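Local coordinates for protein imidazolonepropionase (Unidentified, PDB 2Q09) that catalyses the hydrolytic opening of the imidazolone ring of imidazolone-5-propanoate to N-formimidoyl-L-glutamate, the third step of histidine degradation, at residues L75-S80 / I318-A323; D150-L155 / P200-A205; V157-G162 / V169-L174; T289-L294 / T337-T342; S327-M332 / V392-S397. All coordinates share one frame; numbering follows the deposited sequence.

How the interactions relate
Interaction 1 lies at the active site: its 318-323 loop holds the inhibitor DI6, and the Ile-318 side chain is about 8 Å from the iron. Interactions 2 and 3 share helix 148-164, with centres about 10 Å apart. Ile-76 of interaction 1 packs against this helix, its CD1 3.5 Å from Ala-158 N and 3.4 Å from Met-154 O. Interactions 4 and 5 share helix 328-339. Interaction 4 backs the ligand loop, where Phe-293 CB comes to 3.2 Å from Thr-322 O, while interaction 5 lies away from the site. Interactions 2 and 4 fall on opposite sides of the chain's centre, with centres about 33 Å apart.

Interaction 1: L75-S80 / I318-A323; sequences LIFAGS and INPGTA. With DI6 (3-[(4S)-2,5-dioxoimidazolidin-4-yl]propanoic acid), chain C.
With chi1 at 63°, CG of Phe-77 stands between its backbone N and carbonyl carbon, a turn that carries the ring toward Pro-320, whose own ring arrives from the opposite direction. Pro-320 CD lies over one face, shifted toward the rim, 3.5 Å from Phe-77 CD2. This is a CH-pi contact, with Pro-320 CD 3.8 Å from the centroid of the Phe-77 ring. Pro-320 CB reaches the far part of the same face, 3.7 Å from Phe-77 CE1. Arg-126 adds a cation-pi contact to the Phe-77 ring. Replacing Phe-77 by an alanine would probably open a gap beside Pro-320 and leave Arg-126 without its aromatic partner. Beside this pair, Ile-318 CG2 rests 4.0 Å from Leu-75 CB. Asn-319, next to the proline, braces the loop from within: its OD1 accepts a nearly straight bond (170°) from Thr-322 N at 2.6 Å, an Asx motif. Asn-319 ND2 donates close to its amide plane to Thr-322 OG1 at 2.9 Å. That hydroxyl in turn donates to DI6 O2, 2.8 Å from Thr-322 OG1, and Gly-321, lacking a side chain, leaves room for the inhibitor carboxylate. Segment 75-80, after strand 63-73, packs against 318-323, after strand 312-314, and the latter lines the substrate pocket of a metal-dependent amidohydrolase with a TIM-barrel core.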
# COMPACT_ATOMS: atom_id res chain seq x y z
N LEU A 75 7.64 5.17 -0.83
CA LEU A 75 8.89 4.82 -1.50
C LEU A 75 9.60 5.92 -2.28
O LEU A 75 10.75 5.74 -2.69
CB LEU A 75 8.69 3.59 -2.40
CG LEU A 75 7.84 3.66 -3.67
CD1 LEU A 75 8.65 4.29 -4.81
CD2 LEU A 75 7.43 2.23 -4.05
N ILE A 76 8.93 7.05 -2.49
CA ILE A 76 9.56 8.16 -3.20
C ILE A 76 10.20 9.11 -2.18
O ILE A 76 9.50 9.70 -1.34
CB ILE A 76 8.54 8.96 -4.03
CG1 ILE A 76 8.17 8.16 -5.29
CG2 ILE A 76 9.11 10.34 -4.40
CD1 ILE A 76 7.13 8.87 -6.18
N PHE A 77 11.52 9.25 -2.25
CA PHE A 77 12.21 10.13 -1.31
C PHE A 77 13.68 10.21 -1.65
O PHE A 77 14.21 9.33 -2.35
CB PHE A 77 12.04 9.61 0.12
CG PHE A 77 12.65 8.25 0.35
CD1 PHE A 77 14.01 8.13 0.60
CD2 PHE A 77 11.88 7.10 0.27
CE1 PHE A 77 14.60 6.89 0.77
CE2 PHE A 77 12.46 5.84 0.43
CZ PHE A 77 13.83 5.73 0.68
N ALA A 78 14.33 11.26 -1.16
CA ALA A 78 15.77 11.44 -1.36
C ALA A 78 16.45 11.44 0.00
O ALA A 78 15.78 11.43 1.04
CB ALA A 78 16.04 12.77 -2.08
N GLY A 79 17.77 11.44 0.00
CA GLY A 79 18.52 11.45 1.25
C GLY A 79 18.57 10.11 1.94
O GLY A 79 18.01 9.11 1.46
N SER A 80 19.25 10.08 3.09
CA SER A 80 19.38 8.85 3.87
C SER A 80 19.40 9.18 5.36
O SER A 80 20.11 10.10 5.80
CB SER A 80 20.66 8.11 3.49
OG SER A 80 20.79 6.90 4.23
N ILE A 318 6.89 1.23 3.29
CA ILE A 318 8.25 1.63 2.89
C ILE A 318 8.47 3.13 3.08
O ILE A 318 7.78 3.93 2.46
CB ILE A 318 8.54 1.32 1.40
CG1 ILE A 318 8.48 -0.18 1.15
CG2 ILE A 318 9.93 1.87 1.01
CD1 ILE A 318 8.61 -0.55 -0.33
N ASN A 319 9.42 3.49 3.93
CA ASN A 319 9.72 4.90 4.16
C ASN A 319 11.08 4.99 4.84
O ASN A 319 11.45 4.12 5.64
CB ASN A 319 8.60 5.56 4.99
CG ASN A 319 8.72 5.28 6.46
OD1 ASN A 319 9.60 5.82 7.15
ND2 ASN A 319 7.84 4.43 6.97
N PRO A 320 11.83 6.06 4.53
CA PRO A 320 13.17 6.29 5.07
C PRO A 320 13.28 6.48 6.58
O PRO A 320 14.38 6.35 7.13
CB PRO A 320 13.64 7.52 4.30
CG PRO A 320 12.39 8.31 4.18
CD PRO A 320 11.37 7.24 3.78
N GLY A 321 12.18 6.80 7.23
CA GLY A 321 12.25 7.03 8.66
C GLY A 321 11.92 5.89 9.62
O GLY A 321 12.68 5.65 10.56
N THR A 322 10.81 5.19 9.39
CA THR A 322 10.38 4.13 10.30
C THR A 322 10.24 2.73 9.71
O THR A 322 9.95 1.79 10.44
CB THR A 322 9.03 4.49 10.92
OG1 THR A 322 8.05 4.55 9.88
CG2 THR A 322 9.09 5.85 11.62
N ALA A 323 10.42 2.59 8.40
CA ALA A 323 10.31 1.27 7.78
C ALA A 323 11.13 1.22 6.50
O ALA A 323 10.57 1.15 5.41
CB ALA A 323 8.85 0.94 7.50
N1 DI6 C . 4.23 7.49 10.54
C2 DI6 C . 5.38 6.83 10.27
O2 DI6 C . 5.85 5.89 10.87
C3 DI6 C . 5.97 7.51 9.01
N4 DI6 C . 4.97 8.58 8.74
C5 DI6 C . 4.01 8.49 9.67
O5 DI6 C . 3.03 9.22 9.72
C6 DI6 C . 7.35 8.07 9.29
C7 DI6 C . 7.97 8.76 8.07
C8 DI6 C . 9.38 9.34 8.30
O9 DI6 C . 10.06 9.62 7.29
O10 DI6 C . 9.82 9.51 9.47

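Interaction 2: D150-L155 / P200-A205; sequences DELKML and PAAAEA
Lys-153 NZ is gripped by three oxygens: Asp-150 OD1, one turn back on the same helix, and the backbone carbonyls of Thr-111 and Ala-114. That helix, 148-164, and helix 187-204 are successive outer helices of the TIM barrel of the amidohydrolase family. They run roughly parallel; the axes of the short segments approach to 10.5 Å and are inclined by 28°. Lys-153 NZ and Asp-150 OD1 form a 2.8 Å salt bridge, the nitrogen nearly in line with the C-O bond. These charges sit on the flank of helix 148-164 turned away from helix 187-204, and the contact itself is made by apolar side chains. Small alanines on one side meet branched leucines on the other. The fork of Leu-152 divides between two neighbours, its CD2 placed 4.0 Å from Ala-201 CB. Leu-155, a turn further on, also leans on Thr-171 and Leu-173 of strand 168-176, filling the layer between helices and barrel wall. Glu-151 points elsewhere: OE1 meets Ser-142 OG and Gly-143 N, and OE2 the backbone N of Gly-145 and Leu-146, four bonds that are likely to stabilise the negative charge of this buried carboxylate. Ala-202 CB meets both leucines, 4.1 Å from Leu-152 CD1 and 4.3 Å from Leu-155 CD1.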
# COMPACT_ATOMS: atom_id res chain seq x y z
N ASP A 150 6.58 20.92 -4.43
CA ASP A 150 7.27 19.68 -4.09
C ASP A 150 6.32 18.50 -3.88
O ASP A 150 6.64 17.38 -4.24
CB ASP A 150 8.17 19.91 -2.88
CG ASP A 150 9.31 20.88 -3.20
OD1 ASP A 150 10.16 20.54 -4.05
OD2 ASP A 150 9.35 21.98 -2.61
N GLU A 151 5.14 18.75 -3.31
CA GLU A 151 4.17 17.67 -3.13
C GLU A 151 3.72 17.13 -4.50
O GLU A 151 3.67 15.92 -4.71
CB GLU A 151 2.95 18.16 -2.34
CG GLU A 151 3.22 18.37 -0.85
CD GLU A 151 3.64 17.09 -0.14
OE1 GLU A 151 2.95 16.06 -0.30
OE2 GLU A 151 4.66 17.11 0.58
N LEU A 152 3.40 18.03 -5.43
CA LEU A 152 2.98 17.59 -6.77
C LEU A 152 4.14 16.96 -7.54
O LEU A 152 3.93 16.09 -8.38
CB LEU A 152 2.41 18.77 -7.56
CG LEU A 152 0.91 19.04 -7.39
CD1 LEU A 152 0.56 19.26 -5.93
CD2 LEU A 152 0.52 20.26 -8.23
N LYS A 153 5.36 17.40 -7.24
CA LYS A 153 6.54 16.85 -7.89
C LYS A 153 6.60 15.36 -7.58
O LYS A 153 6.89 14.54 -8.44
CB LYS A 153 7.80 17.55 -7.34
CG LYS A 153 9.11 16.92 -7.77
CD LYS A 153 10.31 17.76 -7.32
CE LYS A 153 10.45 17.83 -5.82
NZ LYS A 153 11.65 18.62 -5.41
N MSE A 154 6.32 15.01 -6.33
CA MSE A 154 6.34 13.61 -5.92
C MSE A 154 5.24 12.83 -6.62
O MSE A 154 5.47 11.71 -7.09
CB MSE A 154 6.18 13.51 -4.40
CG MSE A 154 7.40 14.10 -3.67
SE MSE A 154 7.23 14.04 -1.77
CE MSE A 154 5.79 15.25 -1.55
N LEU A 155 4.06 13.42 -6.72
CA LEU A 155 2.95 12.75 -7.39
C LEU A 155 3.28 12.53 -8.86
O LEU A 155 2.90 11.51 -9.44
CB LEU A 155 1.66 13.56 -7.25
CG LEU A 155 1.20 13.85 -5.82
CD1 LEU A 155 -0.09 14.65 -5.86
CD2 LEU A 155 0.98 12.53 -5.06
N PRO A 200 -6.54 21.48 -4.56
CA PRO A 200 -7.11 21.95 -5.83
C PRO A 200 -6.16 21.79 -7.02
O PRO A 200 -6.56 21.34 -8.09
CB PRO A 200 -7.45 23.41 -5.54
CG PRO A 200 -7.87 23.34 -4.11
CD PRO A 200 -6.79 22.47 -3.49
N ALA A 201 -4.89 22.16 -6.82
CA ALA A 201 -3.91 22.05 -7.91
C ALA A 201 -3.65 20.59 -8.27
O ALA A 201 -3.50 20.24 -9.44
CB ALA A 201 -2.60 22.73 -7.51
N ALA A 202 -3.58 19.74 -7.25
CA ALA A 202 -3.33 18.32 -7.46
C ALA A 202 -4.48 17.69 -8.23
O ALA A 202 -4.26 16.90 -9.15
CB ALA A 202 -3.14 17.61 -6.12
N ALA A 203 -5.71 18.03 -7.85
CA ALA A 203 -6.90 17.50 -8.49
C ALA A 203 -7.01 17.99 -9.93
O ALA A 203 -7.31 17.21 -10.84
CB ALA A 203 -8.14 17.90 -7.70
N GLU A 204 -6.77 19.28 -10.13
CA GLU A 204 -6.83 19.87 -11.46
C GLU A 204 -5.88 19.16 -12.41
O GLU A 204 -6.19 18.95 -13.59
CB GLU A 204 -6.46 21.35 -11.38
CG GLU A 204 -6.48 22.11 -12.70
CD GLU A 204 -7.86 22.16 -13.33
OE1 GLU A 204 -8.87 22.13 -12.59
OE2 GLU A 204 -7.95 22.24 -14.57
N ALA A 205 -4.71 18.76 -11.90
CA ALA A 205 -3.73 18.08 -12.73
C ALA A 205 -3.96 16.57 -12.79
O ALA A 205 -3.23 15.86 -13.48
CB ALA A 205 -2.33 18.38 -12.21

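Interaction 3: V157-G162 / V169-L174; sequences VARRLG and VKTTLL
Over one face of the Arg-159 guanidinium lies Thr-171 OG1, 3.3 Å above the plane and displaced toward the rim, while a water and Val-169 O are found at the edge. Arg-159 NH2 and Thr-171 OG1 are 3.4 Å apart but make no hydrogen bond; the hydroxyl is bonded instead to Leu-207 O. The water bridges the segments, accepting from Arg-159 NH1 at 2.8 Å and donating to Val-169 O at 2.7 Å. Arg-159 leaves the helix away from the strand and doubles back through a bend at chi2 (-62°), which lays the guanidinium across the threonine side chain at about a right angle. A salt bridge from NH1 to Asp-209 and a bond from NH2 to Gly-206 O fix its orientation there. Beneath it the packing is close: Ala-158 CB sits 3.6 Å from Thr-171 CG2. Val-169 CG2 reaches Gly-162 CA at 3.5 Å, where a side chain on the helix would find little room. Segment 157-162 runs almost exactly antiparallel to 169-174 (175°), within the beta-alpha-beta unit formed by strand 135-141, helix 148-164 and strand 168-176, with helix 116-133 packed beside Leu-161.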
# COMPACT_ATOMS: atom_id res chain seq x y z
N VAL A 157 6.29 12.07 -10.09
CA VAL A 157 7.27 10.99 -10.17
C VAL A 157 6.53 9.66 -10.05
O VAL A 157 6.87 8.69 -10.73
CB VAL A 157 8.31 11.08 -9.03
CG1 VAL A 157 9.15 9.80 -8.98
CG2 VAL A 157 9.23 12.28 -9.25
N ALA A 158 5.52 9.61 -9.18
CA ALA A 158 4.74 8.39 -9.00
C ALA A 158 4.07 8.00 -10.33
O ALA A 158 4.15 6.84 -10.74
CB ALA A 158 3.70 8.60 -7.91
N ARG A 159 3.43 8.95 -10.99
CA ARG A 159 2.79 8.68 -12.28
C ARG A 159 3.85 8.20 -13.27
O ARG A 159 3.59 7.30 -14.06
CB ARG A 159 2.13 9.94 -12.85
CG ARG A 159 0.91 10.44 -12.10
CD ARG A 159 -0.25 9.44 -12.10
NE ARG A 159 -1.45 10.05 -11.53
CZ ARG A 159 -2.43 9.39 -10.91
NH1 ARG A 159 -2.37 8.07 -10.77
NH2 ARG A 159 -3.47 10.06 -10.42
N ARG A 160 5.03 8.82 -13.24
CA ARG A 160 6.12 8.43 -14.15
C ARG A 160 6.52 6.97 -13.94
O ARG A 160 6.80 6.25 -14.90
CB ARG A 160 7.36 9.31 -13.94
CG ARG A 160 7.48 10.44 -14.92
CD ARG A 160 8.63 11.38 -14.55
NE ARG A 160 9.93 10.95 -15.06
CZ ARG A 160 11.06 11.64 -14.85
NH1 ARG A 160 11.03 12.77 -14.15
NH2 ARG A 160 12.20 11.20 -15.35
N LEU A 161 6.57 6.54 -12.69
CA LEU A 161 6.95 5.17 -12.38
C LEU A 161 5.92 4.20 -12.95
O LEU A 161 6.29 3.16 -13.51
CB LEU A 161 7.06 4.99 -10.86
CG LEU A 161 8.21 5.78 -10.23
CD1 LEU A 161 8.05 5.83 -8.71
CD2 LEU A 161 9.54 5.14 -10.62
N GLY A 162 4.65 4.56 -12.83
CA GLY A 162 3.58 3.71 -13.35
C GLY A 162 3.60 3.62 -14.86
O GLY A 162 3.11 2.65 -15.44
N VAL A 169 0.13 2.07 -10.37
CA VAL A 169 0.43 2.97 -9.27
C VAL A 169 -0.77 3.81 -8.88
O VAL A 169 -1.42 4.41 -9.74
CB VAL A 169 1.59 3.94 -9.64
CG1 VAL A 169 1.85 4.91 -8.50
CG2 VAL A 169 2.85 3.14 -9.97
N LYS A 170 -1.07 3.84 -7.59
CA LYS A 170 -2.16 4.65 -7.08
C LYS A 170 -1.42 5.74 -6.30
O LYS A 170 -0.52 5.45 -5.51
CB LYS A 170 -3.05 3.85 -6.13
CG LYS A 170 -3.69 2.62 -6.77
CD LYS A 170 -4.61 2.97 -7.93
CE LYS A 170 -5.86 3.71 -7.47
NZ LYS A 170 -6.83 3.87 -8.59
N THR A 171 -1.79 7.00 -6.53
CA THR A 171 -1.12 8.09 -5.84
C THR A 171 -1.95 8.62 -4.69
O THR A 171 -3.18 8.62 -4.75
CB THR A 171 -0.82 9.25 -6.80
OG1 THR A 171 -2.04 9.73 -7.37
CG2 THR A 171 0.11 8.79 -7.92
N THR A 172 -1.27 9.10 -3.66
CA THR A 172 -1.95 9.64 -2.50
C THR A 172 -1.26 10.91 -2.02
O THR A 172 -0.06 10.91 -1.76
CB THR A 172 -1.97 8.61 -1.36
OG1 THR A 172 -2.67 7.43 -1.79
CG2 THR A 172 -2.70 9.18 -0.15
N LEU A 173 -2.04 11.98 -1.92
CA LEU A 173 -1.51 13.26 -1.46
C LEU A 173 -1.41 13.25 0.06
O LEU A 173 -2.42 13.19 0.75
CB LEU A 173 -2.43 14.40 -1.90
CG LEU A 173 -1.98 15.78 -1.45
CD1 LEU A 173 -0.71 16.17 -2.19
CD2 LEU A 173 -3.08 16.80 -1.73
N LEU A 174 -0.18 13.32 0.57
CA LEU A 174 0.03 13.33 2.01
C LEU A 174 0.75 14.60 2.44
O LEU A 174 1.79 14.55 3.10
CB LEU A 174 0.85 12.10 2.42
CG LEU A 174 1.14 11.90 3.91
CD1 LEU A 174 -0.16 11.64 4.67
CD2 LEU A 174 2.09 10.72 4.09
O HOH W 1 -0.54 6.17 -11.66

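Interaction 4: T289-L294 / T337-T342; sequences TAFYFL and TLFGLT
Phe-339 drives its edge into the face of Phe-291, a T-shaped pair with centroids 5.1 Å apart and planes at 68°. The leading atom is Phe-339 CE1, 3.6 Å from Phe-291 CG and displaced from the ring centre toward the rim. Phe-339 CZ continues the contact past the ring, 3.7 Å from Phe-291 CB. CG of Phe-291 lies opposite the backbone N (chi1 176°), which swings the ring out from helix 288-293 to present that face. Leu-338 approaches differently, setting its CD1 at the edge of the same ring, 4.1 Å from Phe-291 CD2. The methyl is wedged there against the next residue too, 3.9 Å from Tyr-292 CB, while the tyrosine ring itself leads away. Putting an alanine in place of Phe-291 would probably leave the edge of Phe-339 without a face to rest on and Leu-338 CD1 with a gap at its side. Phe-339 also touches Leu-286, Pro-300 and Val-302. With the Phe-291 side chain about 9 Å from the bound inhibitor, this is an aromatic edge-to-face junction between helices 288-293 and 328-339 of the amidohydrolase TIM-barrel fold.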
# COMPACT_ATOMS: atom_id res chain seq x y z
N THR A 289 6.07 -3.66 9.84
CA THR A 289 7.47 -3.26 9.71
C THR A 289 7.82 -2.01 10.51
O THR A 289 8.89 -1.94 11.11
CB THR A 289 7.84 -3.06 8.23
OG1 THR A 289 7.59 -4.27 7.51
CG2 THR A 289 9.32 -2.71 8.09
N ALA A 290 6.91 -1.04 10.53
CA ALA A 290 7.13 0.19 11.29
C ALA A 290 7.09 -0.15 12.78
O ALA A 290 7.81 0.44 13.59
CB ALA A 290 6.05 1.23 10.95
N PHE A 291 6.23 -1.10 13.13
CA PHE A 291 6.07 -1.54 14.51
C PHE A 291 7.40 -2.16 14.96
O PHE A 291 7.89 -1.91 16.07
CB PHE A 291 4.95 -2.58 14.58
CG PHE A 291 4.76 -3.19 15.94
CD1 PHE A 291 3.99 -2.54 16.89
CD2 PHE A 291 5.37 -4.39 16.26
CE1 PHE A 291 3.82 -3.08 18.16
CE2 PHE A 291 5.21 -4.95 17.54
CZ PHE A 291 4.44 -4.29 18.49
N TYR A 292 7.97 -2.99 14.09
CA TYR A 292 9.25 -3.65 14.34
C TYR A 292 10.40 -2.65 14.52
O TYR A 292 11.09 -2.62 15.55
CB TYR A 292 9.58 -4.59 13.17
CG TYR A 292 11.06 -4.79 12.92
CD1 TYR A 292 11.81 -5.68 13.70
CD2 TYR A 292 11.72 -4.06 11.93
CE1 TYR A 292 13.19 -5.83 13.49
CE2 TYR A 292 13.10 -4.20 11.71
CZ TYR A 292 13.82 -5.08 12.49
OH TYR A 292 15.18 -5.21 12.29
N PHE A 293 10.61 -1.83 13.49
CA PHE A 293 11.70 -0.87 13.48
C PHE A 293 11.65 0.17 14.59
O PHE A 293 12.69 0.56 15.14
CB PHE A 293 11.77 -0.18 12.12
CG PHE A 293 13.11 0.40 11.81
CD1 PHE A 293 14.24 -0.42 11.74
CD2 PHE A 293 13.25 1.77 11.58
CE1 PHE A 293 15.49 0.12 11.46
CE2 PHE A 293 14.50 2.31 11.31
CZ PHE A 293 15.63 1.48 11.24
N LEU A 294 10.44 0.62 14.93
CA LEU A 294 10.28 1.61 16.00
C LEU A 294 10.38 0.95 17.37
O LEU A 294 10.37 1.63 18.40
CB LEU A 294 8.94 2.33 15.86
CG LEU A 294 8.88 3.40 14.76
CD1 LEU A 294 7.43 3.86 14.57
CD2 LEU A 294 9.76 4.58 15.16
N THR A 337 4.16 -13.22 12.35
CA THR A 337 5.01 -13.38 13.53
C THR A 337 4.78 -12.37 14.65
O THR A 337 4.72 -12.75 15.82
CB THR A 337 6.50 -13.34 13.14
OG1 THR A 337 6.78 -14.38 12.19
CG2 THR A 337 7.39 -13.52 14.37
N LEU A 338 4.63 -11.10 14.30
CA LEU A 338 4.45 -10.06 15.31
C LEU A 338 3.01 -9.76 15.68
O LEU A 338 2.73 -9.47 16.85
CB LEU A 338 5.12 -8.76 14.83
CG LEU A 338 6.62 -8.80 14.54
CD1 LEU A 338 7.09 -7.41 14.11
CD2 LEU A 338 7.37 -9.25 15.80
N PHE A 339 2.10 -9.81 14.71
CA PHE A 339 0.70 -9.50 15.00
C PHE A 339 -0.18 -10.73 15.11
O PHE A 339 -1.37 -10.62 15.39
CB PHE A 339 0.14 -8.54 13.94
CG PHE A 339 0.78 -7.18 13.94
CD1 PHE A 339 1.51 -6.73 15.04
CD2 PHE A 339 0.62 -6.32 12.86
CE1 PHE A 339 2.07 -5.46 15.07
CE2 PHE A 339 1.17 -5.04 12.87
CZ PHE A 339 1.90 -4.60 13.98
N GLY A 340 0.41 -11.90 14.87
CA GLY A 340 -0.35 -13.14 14.98
C GLY A 340 -1.29 -13.52 13.85
O GLY A 340 -2.11 -14.42 14.01
N LEU A 341 -1.19 -12.85 12.70
CA LEU A 341 -2.05 -13.20 11.58
C LEU A 341 -1.67 -14.57 11.05
O LEU A 341 -0.56 -15.05 11.26
CB LEU A 341 -1.93 -12.17 10.45
CG LEU A 341 -2.88 -10.97 10.41
CD1 LEU A 341 -2.69 -10.11 11.65
CD2 LEU A 341 -2.61 -10.16 9.14
N THR A 342 -2.60 -15.21 10.35
CA THR A 342 -2.34 -16.50 9.74
C THR A 342 -1.82 -16.21 8.34
O THR A 342 -2.02 -15.11 7.82
CB THR A 342 -3.62 -17.34 9.61
OG1 THR A 342 -4.56 -16.64 8.79
CG2 THR A 342 -4.25 -17.59 10.97

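Interaction 5: S327-M332 / V392-S397; sequences SLRMAM and VDQLVS
The first turn of helix 328-339, which follows the ligand-binding loop, is tied here to the chain leading into strand 395-400, a partner of strand 375-378 in antiparallel pairing. Arg-329 reaches from the helix to Gln-394, and both terminal nitrogens of the guanidinium close on one oxygen of the amide. NH1 and NH2 of Arg-329 both donate to Gln-394 OE1 at 2.7 Å, each bond bent to 138° at the hydrogen. The shared oxygen therefore faces the end of the guanidinium, 3.1 Å from Arg-329 CZ. The two flat groups are nearly coplanar, 10° apart, with NH2 in the carbonyl plane and NH1 a little tilted from it. A bend at chi3 turns the guanidinium to this partner; Arg-329 NE is bonded as well, to Leu-386 O, and Trp-378 packs against both side chains. The helix start is secured separately: Ser-327 OG, the N-cap, accepts from Met-330 N at 3.0 Å, and Glu-133 bonds to Ser-327 OG and Leu-328 N. Because both donors converge on OE1, the amide is probably held in this rotation, since turning it over would set NE2 against N-H groups; NE2 has its own weak bond to Glu-385 OE1. Gln-394 is neutral, so the buried guanidinium meets the negative end of a carbonyl dipole rather than a full opposing charge here, and its positive charge is likely to be stabilised by carbonyl oxygens.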
# COMPACT_ATOMS: atom_id res chain seq x y z
N SER A 327 10.22 -4.60 1.01
CA SER A 327 9.74 -5.96 0.85
C SER A 327 8.31 -6.06 1.38
O SER A 327 8.05 -5.76 2.54
CB SER A 327 10.64 -6.93 1.62
OG SER A 327 10.16 -8.26 1.49
N LEU A 328 7.39 -6.48 0.52
CA LEU A 328 6.01 -6.65 0.95
C LEU A 328 5.91 -7.99 1.67
O LEU A 328 5.24 -8.13 2.69
CB LEU A 328 5.04 -6.65 -0.24
CG LEU A 328 3.59 -7.00 0.13
CD1 LEU A 328 3.05 -5.98 1.13
CD2 LEU A 328 2.73 -7.03 -1.12
N ARG A 329 6.60 -8.99 1.13
CA ARG A 329 6.56 -10.32 1.73
C ARG A 329 7.15 -10.36 3.13
O ARG A 329 6.68 -11.13 3.97
CB ARG A 329 7.24 -11.34 0.81
CG ARG A 329 6.40 -11.57 -0.46
CD ARG A 329 7.02 -12.57 -1.42
NE ARG A 329 7.07 -13.91 -0.85
CZ ARG A 329 7.53 -14.97 -1.51
NH1 ARG A 329 7.97 -14.82 -2.76
NH2 ARG A 329 7.58 -16.16 -0.93
N MSE A 330 8.15 -9.53 3.40
CA MSE A 330 8.75 -9.49 4.74
C MSE A 330 7.65 -8.96 5.67
O MSE A 330 7.51 -9.38 6.82
CB MSE A 330 9.95 -8.56 4.78
CG MSE A 330 10.67 -8.51 6.12
SE MSE A 330 11.58 -10.20 6.54
CE MSE A 330 10.49 -10.78 8.02
N ALA A 331 6.86 -8.02 5.15
CA ALA A 331 5.78 -7.44 5.93
C ALA A 331 4.74 -8.51 6.26
O ALA A 331 4.16 -8.52 7.35
CB ALA A 331 5.12 -6.29 5.16
N MSE A 332 4.49 -9.39 5.30
CA MSE A 332 3.52 -10.47 5.50
C MSE A 332 4.04 -11.40 6.60
O MSE A 332 3.29 -11.84 7.48
CB MSE A 332 3.34 -11.25 4.20
CG MSE A 332 2.70 -10.41 3.08
SE MSE A 332 2.79 -11.25 1.35
CE MSE A 332 1.35 -12.58 1.64
N VAL A 392 13.52 -14.71 -1.82
CA VAL A 392 13.86 -15.51 -3.00
C VAL A 392 12.92 -15.25 -4.18
O VAL A 392 11.70 -15.23 -4.02
CB VAL A 392 13.79 -17.02 -2.66
CG1 VAL A 392 14.13 -17.85 -3.89
CG2 VAL A 392 14.75 -17.34 -1.53
N ASP A 393 13.50 -15.05 -5.36
CA ASP A 393 12.70 -14.82 -6.56
C ASP A 393 12.03 -16.14 -6.90
O ASP A 393 12.70 -17.15 -7.11
CB ASP A 393 13.58 -14.38 -7.74
CG ASP A 393 14.10 -12.95 -7.59
OD1 ASP A 393 13.69 -12.25 -6.64
OD2 ASP A 393 14.91 -12.54 -8.44
N GLN A 394 10.70 -16.14 -6.95
CA GLN A 394 9.95 -17.37 -7.22
C GLN A 394 8.90 -17.24 -8.32
O GLN A 394 8.10 -18.15 -8.53
CB GLN A 394 9.28 -17.83 -5.93
CG GLN A 394 10.25 -18.14 -4.80
CD GLN A 394 9.55 -18.28 -3.46
OE1 GLN A 394 9.12 -17.28 -2.86
NE2 GLN A 394 9.41 -19.52 -2.99
N LEU A 395 8.91 -16.12 -9.02
CA LEU A 395 7.94 -15.91 -10.09
C LEU A 395 8.34 -16.61 -11.38
O LEU A 395 9.49 -16.53 -11.81
CB LEU A 395 7.76 -14.42 -10.38
CG LEU A 395 7.07 -13.59 -9.29
CD1 LEU A 395 7.09 -12.13 -9.70
CD2 LEU A 395 5.66 -14.09 -9.09
N VAL A 396 7.39 -17.32 -11.98
CA VAL A 396 7.63 -18.00 -13.24
C VAL A 396 6.99 -17.13 -14.31
O VAL A 396 7.44 -17.08 -15.46
CB VAL A 396 6.97 -19.40 -13.25
CG1 VAL A 396 6.84 -19.91 -14.67
CG2 VAL A 396 7.79 -20.38 -12.42
N SER A 397 5.94 -16.41 -13.90
CA SER A 397 5.22 -15.53 -14.81
C SER A 397 4.54 -14.44 -14.00
O SER A 397 3.95 -14.70 -12.95
CB SER A 397 4.19 -16.33 -15.61
OG SER A 397 3.46 -15.51 -16.50